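Local coordinates for globin protein (Ramazzottius varieornatus, PDB 5ZIQ) that binds a heme whose iron is held by two histidines and, as a member of the globin family, may bind oxygen, at residues F122-E131 with S159-R170. Sequence-based numbering, arbitrary orientation. Where two conformers were deposited one is given.
Sequences FQESYFERME and SWTTEKIREGFR. With HEM (protoporphyrin IX containing Fe), chain E.
Phe127 fits as a knob into a hole made by Thr162, Ile165, Arg166 and Phe169, where the last two helices of the globin fold, 127-142 and 148-170, pack together. Their segments 127-131 and 159-170 run nearly antiparallel, at 159°. Together these two helices correspond to the G-H helix pair of globins.

The apolar part is an aromatic cluster beside the heme. CG2 of Ile165 lies over one face of the Phe127 ring, 3.6 Å from its centroid, a CH-pi contact. Phe122 CZ sits over the opposite face, so the ring is held between the two. The edge of Phe127 points at the face of Phe169 in an offset edge-to-face pair, with planes at 78°. Phe169 also meets Phe122, CE1 to CD2 at 3.6 Å. Phe122, Phe127 and Ile165 reach on to the heme, and both phenylalanine rings meet the ring of axial His116.

Charged groups close the outer side. Glu124 passes over the Phe169 ring, its CG swung anti to the main-chain nitrogen (chi1 -170°), and its extended chain reaches two arginines. Arg166 grips OE2 of Glu124 side-on with NE (2.9 Å) and NH2, both from one face of the carboxylate. The Arg170 guanidinium adds charge attraction without a directed N-H. Shortening Glu124 to an alanine is likely to leave Arg166 and Arg170 without this shared counter-charge.

At the other end, in one of the two conformers of Ser159, two waters link its OG, which also bonds to Lys155 O, to Glu131 OE1. Thr162 OG1, which also meets Ile158 O, is hydrogen-bonded to Glu131 OE2 on its anti side, at 2.6 Å.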
loop_
_atom_site.group_PDB
_atom_site.type_symbol
_atom_site.label_atom_id
_atom_site.label_comp_id
_atom_site.label_asym_id
_atom_site.label_seq_id
_atom_site.Cartn_x
_atom_site.Cartn_y
_atom_site.Cartn_z
ATOM N N PHE A 122 -15.812 2.889 7.401
ATOM C CA PHE A 122 -14.404 2.599 7.629
ATOM C C PHE A 122 -14.110 2.382 9.106
ATOM O O PHE A 122 -14.625 3.111 9.959
ATOM C CB PHE A 122 -13.506 3.701 7.073
ATOM C CG PHE A 122 -12.078 3.278 6.921
ATOM C CD1 PHE A 122 -11.652 2.585 5.779
ATOM C CD2 PHE A 122 -11.172 3.508 7.948
ATOM C CE1 PHE A 122 -10.330 2.165 5.673
ATOM C CE2 PHE A 122 -9.861 3.090 7.838
ATOM C CZ PHE A 122 -9.451 2.414 6.713
ATOM N N GLN A 123 -13.286 1.374 9.369
ATOM C CA GLN A 123 -12.774 1.044 10.700
ATOM C C GLN A 123 -11.258 1.072 10.651
ATOM O O GLN A 123 -10.678 0.634 9.661
ATOM C CB GLN A 123 -13.161 -0.385 11.084
ATOM C CG GLN A 123 -14.627 -0.723 11.256
ATOM C CD GLN A 123 -14.801 -2.183 11.648
ATOM O OE1 GLN A 123 -15.661 -2.884 11.108
ATOM N NE2 GLN A 123 -13.962 -2.660 12.581
ATOM N N GLU A 124 -10.611 1.539 11.722
ATOM C CA GLU A 124 -9.134 1.539 11.807
ATOM C C GLU A 124 -8.499 0.160 11.519
ATOM O O GLU A 124 -7.383 0.063 10.967
ATOM C CB GLU A 124 -8.703 2.020 13.194
ATOM C CG GLU A 124 -7.216 2.301 13.334
ATOM C CD GLU A 124 -6.819 2.574 14.779
ATOM O OE1 GLU A 124 -7.709 2.726 15.646
ATOM O OE2 GLU A 124 -5.606 2.637 15.057
ATOM N N SER A 125 -9.191 -0.904 11.909
ATOM C CA SER A 125 -8.684 -2.242 11.706
ATOM C C SER A 125 -8.568 -2.636 10.240
ATOM O O SER A 125 -7.899 -3.620 9.922
ATOM C CB SER A 125 -9.526 -3.259 12.486
ATOM O OG SER A 125 -10.860 -3.272 12.000
ATOM N N TYR A 126 -9.194 -1.860 9.345
ATOM C CA TYR A 126 -9.129 -2.169 7.912
ATOM C C TYR A 126 -7.769 -1.881 7.286
ATOM O O TYR A 126 -7.421 -2.515 6.318
ATOM C CB TYR A 126 -10.210 -1.445 7.105
ATOM C CG TYR A 126 -11.639 -1.804 7.471
ATOM C CD1 TYR A 126 -11.949 -2.971 8.208
ATOM C CD2 TYR A 126 -12.694 -1.000 7.031
ATOM C CE1 TYR A 126 -13.272 -3.296 8.524
ATOM C CE2 TYR A 126 -14.014 -1.317 7.338
ATOM C CZ TYR A 126 -14.300 -2.461 8.084
ATOM O OH TYR A 126 -15.618 -2.769 8.379
ATOM N N PHE A 127 -6.991 -0.936 7.818
ATOM C CA PHE A 127 -5.720 -0.612 7.169
ATOM C C PHE A 127 -4.826 -1.844 6.976
ATOM O O PHE A 127 -4.247 -2.038 5.906
ATOM C CB PHE A 127 -4.944 0.455 7.922
ATOM C CG PHE A 127 -5.580 1.820 7.912
ATOM C CD1 PHE A 127 -5.741 2.554 6.718
ATOM C CD2 PHE A 127 -5.996 2.392 9.111
ATOM C CE1 PHE A 127 -6.303 3.831 6.748
ATOM C CE2 PHE A 127 -6.561 3.666 9.138
ATOM C CZ PHE A 127 -6.710 4.386 7.963
ATOM N N GLU A 128 -4.746 -2.691 8.003
ATOM C CA GLU A 128 -3.927 -3.904 7.950
ATOM C C GLU A 128 -4.335 -4.849 6.800
ATOM O O GLU A 128 -3.500 -5.571 6.267
ATOM C CB GLU A 128 -3.938 -4.633 9.313
ATOM C CG GLU A 128 -2.945 -5.787 9.443
ATOM C CD GLU A 128 -2.947 -6.422 10.827
ATOM O OE1 GLU A 128 -3.947 -6.270 11.575
ATOM O OE2 GLU A 128 -1.936 -7.080 11.173
ATOM N N ARG A 129 -5.597 -4.801 6.378
ATOM C CA ARG A 129 -6.070 -5.617 5.252
ATOM C C ARG A 129 -5.364 -5.261 3.950
ATOM O O ARG A 129 -5.195 -6.103 3.080
ATOM C CB ARG A 129 -7.587 -5.472 5.086
ATOM C CG ARG A 129 -8.374 -6.054 6.254
ATOM C CD ARG A 129 -9.870 -5.830 6.100
ATOM N NE ARG A 129 -10.594 -6.605 7.107
ATOM C CZ ARG A 129 -11.914 -6.778 7.120
ATOM N NH1 ARG A 129 -12.472 -7.529 8.066
ATOM N NH2 ARG A 129 -12.680 -6.227 6.181
ATOM N N MET A 130 -4.939 -4.013 3.817
ATOM C CA MET A 130 -4.246 -3.600 2.611
ATOM C C MET A 130 -2.847 -4.208 2.552
ATOM O O MET A 130 -2.318 -4.397 1.459
ATOM C CB MET A 130 -4.186 -2.076 2.525
ATOM C CG MET A 130 -3.801 -1.527 1.149
ATOM S SD MET A 130 -4.914 -1.981 -0.185
ATOM C CE MET A 130 -6.378 -1.027 0.205
ATOM N N GLU A 131 -2.257 -4.523 3.713
ATOM C CA GLU A 131 -0.906 -5.139 3.768
ATOM C C GLU A 131 -0.777 -6.414 2.955
ATOM O O GLU A 131 0.132 -6.527 2.151
ATOM C CB GLU A 131 -0.465 -5.449 5.208
ATOM C CG GLU A 131 -0.435 -4.251 6.120
ATOM C CD GLU A 131 0.145 -4.579 7.477
ATOM O OE1 GLU A 131 0.620 -5.714 7.728
ATOM O OE2 GLU A 131 0.116 -3.688 8.311
ATOM N N SER A 159 4.509 -3.161 7.822
ATOM C CA SER A 159 3.956 -3.040 9.186
ATOM C C SER A 159 4.182 -1.648 9.776
ATOM O O SER A 159 3.263 -1.046 10.330
ATOM C CB SER A 159 4.542 -4.102 10.118
ATOM O OG SER A 159 4.040 -5.374 9.771
ATOM N N TRP A 160 5.399 -1.135 9.612
ATOM C CA TRP A 160 5.754 0.171 10.153
ATOM C C TRP A 160 4.911 1.265 9.478
ATOM O O TRP A 160 4.361 2.143 10.164
ATOM C CB TRP A 160 7.247 0.399 9.973
ATOM C CG TRP A 160 7.743 1.727 10.459
ATOM C CD1 TRP A 160 8.204 2.021 11.718
ATOM C CD2 TRP A 160 7.847 2.927 9.702
ATOM N NE1 TRP A 160 8.582 3.346 11.785
ATOM C CE2 TRP A 160 8.384 3.918 10.562
ATOM C CE3 TRP A 160 7.547 3.271 8.370
ATOM C CZ2 TRP A 160 8.617 5.231 10.145
ATOM C CZ3 TRP A 160 7.783 4.579 7.955
ATOM C CH2 TRP A 160 8.309 5.544 8.840
ATOM N N THR A 161 4.772 1.209 8.149
ATOM C CA THR A 161 3.897 2.191 7.481
ATOM C C THR A 161 2.463 2.138 7.997
ATOM O O THR A 161 1.858 3.194 8.189
ATOM C CB THR A 161 3.878 2.086 5.927
ATOM O OG1 THR A 161 3.257 0.861 5.496
ATOM C CG2 THR A 161 5.280 2.182 5.371
ATOM N N THR A 162 1.912 0.937 8.215
ATOM C CA THR A 162 0.526 0.813 8.733
ATOM C C THR A 162 0.367 1.475 10.089
ATOM O O THR A 162 -0.654 2.144 10.341
ATOM C CB THR A 162 0.115 -0.656 8.840
ATOM O OG1 THR A 162 0.080 -1.183 7.528
ATOM C CG2 THR A 162 -1.300 -0.848 9.495
ATOM N N GLU A 163 1.358 1.271 10.957
ATOM C CA GLU A 163 1.344 1.899 12.265
ATOM C C GLU A 163 1.265 3.426 12.141
ATOM O O GLU A 163 0.495 4.059 12.867
ATOM C CB GLU A 163 2.538 1.434 13.091
ATOM C CG GLU A 163 2.392 1.667 14.588
ATOM C CD GLU A 163 2.783 3.062 15.032
ATOM O OE1 GLU A 163 2.055 3.623 15.887
ATOM O OE2 GLU A 163 3.816 3.591 14.550
ATOM N N LYS A 164 2.000 4.004 11.190
ATOM C CA LYS A 164 1.983 5.471 11.033
ATOM C C LYS A 164 0.673 5.956 10.447
ATOM O O LYS A 164 0.154 7.002 10.852
ATOM C CB LYS A 164 3.175 5.980 10.200
ATOM C CG LYS A 164 4.537 5.579 10.749
ATOM C CD LYS A 164 4.674 5.890 12.237
ATOM C CE LYS A 164 6.050 5.493 12.756
ATOM N NZ LYS A 164 6.234 5.822 14.194
ATOM N N ILE A 165 0.148 5.203 9.486
ATOM C CA ILE A 165 -1.171 5.504 8.924
ATOM C C ILE A 165 -2.219 5.447 10.039
ATOM O O ILE A 165 -3.023 6.358 10.158
ATOM C CB ILE A 165 -1.516 4.557 7.745
ATOM C CG1 ILE A 165 -0.572 4.857 6.571
ATOM C CG2 ILE A 165 -2.966 4.754 7.302
ATOM C CD1 ILE A 165 -0.601 3.827 5.449
ATOM N N ARG A 166 -2.161 4.419 10.884
ATOM C CA ARG A 166 -3.101 4.299 11.998
ATOM C C ARG A 166 -3.007 5.462 12.986
ATOM O O ARG A 166 -4.040 5.940 13.464
ATOM C CB ARG A 166 -2.897 2.967 12.697
ATOM C CG ARG A 166 -3.405 1.790 11.885
ATOM C CD ARG A 166 -3.188 0.502 12.656
ATOM N NE ARG A 166 -3.828 0.597 13.962
ATOM C CZ ARG A 166 -3.765 -0.335 14.905
ATOM N NH1 ARG A 166 -3.079 -1.459 14.702
ATOM N NH2 ARG A 166 -4.388 -0.141 16.058
ATOM N N GLU A 167 -1.781 5.931 13.258
ATOM C CA GLU A 167 -1.555 7.121 14.111
ATOM C C GLU A 167 -2.283 8.335 13.560
ATOM O O GLU A 167 -2.934 9.067 14.305
ATOM C CB GLU A 167 -0.070 7.453 14.228
ATOM C CG GLU A 167 0.720 6.563 15.169
ATOM C CD GLU A 167 2.196 6.929 15.230
ATOM O OE1 GLU A 167 2.958 6.174 15.864
ATOM O OE2 GLU A 167 2.604 7.973 14.670
ATOM N N GLY A 168 -2.195 8.532 12.245
ATOM C CA GLY A 168 -2.883 9.630 11.595
ATOM C C GLY A 168 -4.384 9.503 11.717
ATOM O O GLY A 168 -5.057 10.488 11.957
ATOM N N PHE A 169 -4.908 8.290 11.542
ATOM C CA PHE A 169 -6.334 8.039 11.711
ATOM C C PHE A 169 -6.823 8.385 13.118
ATOM O O PHE A 169 -7.926 8.912 13.269
ATOM C CB PHE A 169 -6.661 6.587 11.367
ATOM C CG PHE A 169 -8.135 6.260 11.398
ATOM C CD1 PHE A 169 -8.937 6.460 10.273
ATOM C CD2 PHE A 169 -8.716 5.732 12.552
ATOM C CE1 PHE A 169 -10.291 6.121 10.293
ATOM C CE2 PHE A 169 -10.067 5.402 12.580
ATOM C CZ PHE A 169 -10.854 5.604 11.454
ATOM N N ARG A 170 -6.001 8.092 14.126
ATOM C CA ARG A 170 -6.381 8.259 15.545
ATOM C C ARG A 170 -6.179 9.672 16.087
ATOM O O ARG A 170 -6.569 9.967 17.230
ATOM C CB ARG A 170 -5.659 7.225 16.424
ATOM C CG ARG A 170 -6.145 5.802 16.206
ATOM C CD ARG A 170 -6.109 4.976 17.485
ATOM N NE ARG A 170 -4.758 4.590 17.892
ATOM C CZ ARG A 170 -4.471 3.866 18.977
ATOM N NH1 ARG A 170 -5.435 3.425 19.782
ATOM N NH2 ARG A 170 -3.207 3.578 19.260
HETATM C CHA HEM E . -9.182 7.075 0.117
HETATM C CHB HEM E . -10.823 2.637 1.086
HETATM C CHC HEM E . -6.488 1.687 3.170
HETATM C CHD HEM E . -4.671 5.357 0.574
HETATM C C1A HEM E . -10.018 5.995 0.262
HETATM C C2A HEM E . -11.414 6.008 0.017
HETATM C C3A HEM E . -11.883 4.758 0.289
HETATM C C4A HEM E . -10.785 3.962 0.695
HETATM C CMA HEM E . -13.310 4.296 0.155
HETATM C CAA HEM E . -12.213 7.201 -0.459
HETATM C CBA HEM E . -12.856 6.933 -1.826
HETATM C CGA HEM E . -11.800 6.857 -2.895
HETATM O O1A HEM E . -10.917 7.740 -2.966
HETATM O O2A HEM E . -11.798 5.913 -3.710
HETATM C C1B HEM E . -9.789 2.004 1.800
HETATM C C2B HEM E . -9.920 0.748 2.443
HETATM C C3B HEM E . -8.724 0.459 3.038
HETATM C C4B HEM E . -7.815 1.585 2.728
HETATM C CMB HEM E . -11.173 -0.098 2.476
HETATM C CAB HEM E . -8.379 -0.734 3.824
HETATM C CBB HEM E . -8.731 -1.939 3.375
HETATM C C1C HEM E . -5.572 2.542 2.575
HETATM C C2C HEM E . -4.180 2.424 2.588
HETATM C C3C HEM E . -3.669 3.467 1.821
HETATM C C4C HEM E . -4.763 4.226 1.344
HETATM C CMC HEM E . -3.387 1.359 3.299
HETATM C CAC HEM E . -2.264 3.780 1.507
HETATM C CBC HEM E . -1.256 3.165 2.091
HETATM C C1D HEM E . -5.796 6.137 0.308
HETATM C C2D HEM E . -5.660 7.482 -0.278
HETATM C C3D HEM E . -6.912 7.961 -0.406
HETATM C C4D HEM E . -7.808 6.909 0.110
HETATM C CMD HEM E . -4.365 8.169 -0.652
HETATM C CAD HEM E . -7.312 9.315 -0.961
HETATM C CBD HEM E . -7.618 10.238 0.211
HETATM C CGD HEM E . -8.028 11.611 -0.261
HETATM O O1D HEM E . -7.794 11.954 -1.439
HETATM O O2D HEM E . -8.599 12.406 0.525
HETATM N NA HEM E . -9.655 4.749 0.710
HETATM N NB HEM E . -8.549 2.446 2.020
HETATM N NC HEM E . -5.897 3.645 1.831
HETATM N ND HEM E . -7.096 5.836 0.521
HETATM FE FE HEM E . -7.801 4.220 1.251
HETATM O O HOH W 1 1.771 -6.849 9.943
HETATM O O HOH W 2 3.606 -6.999 7.576
#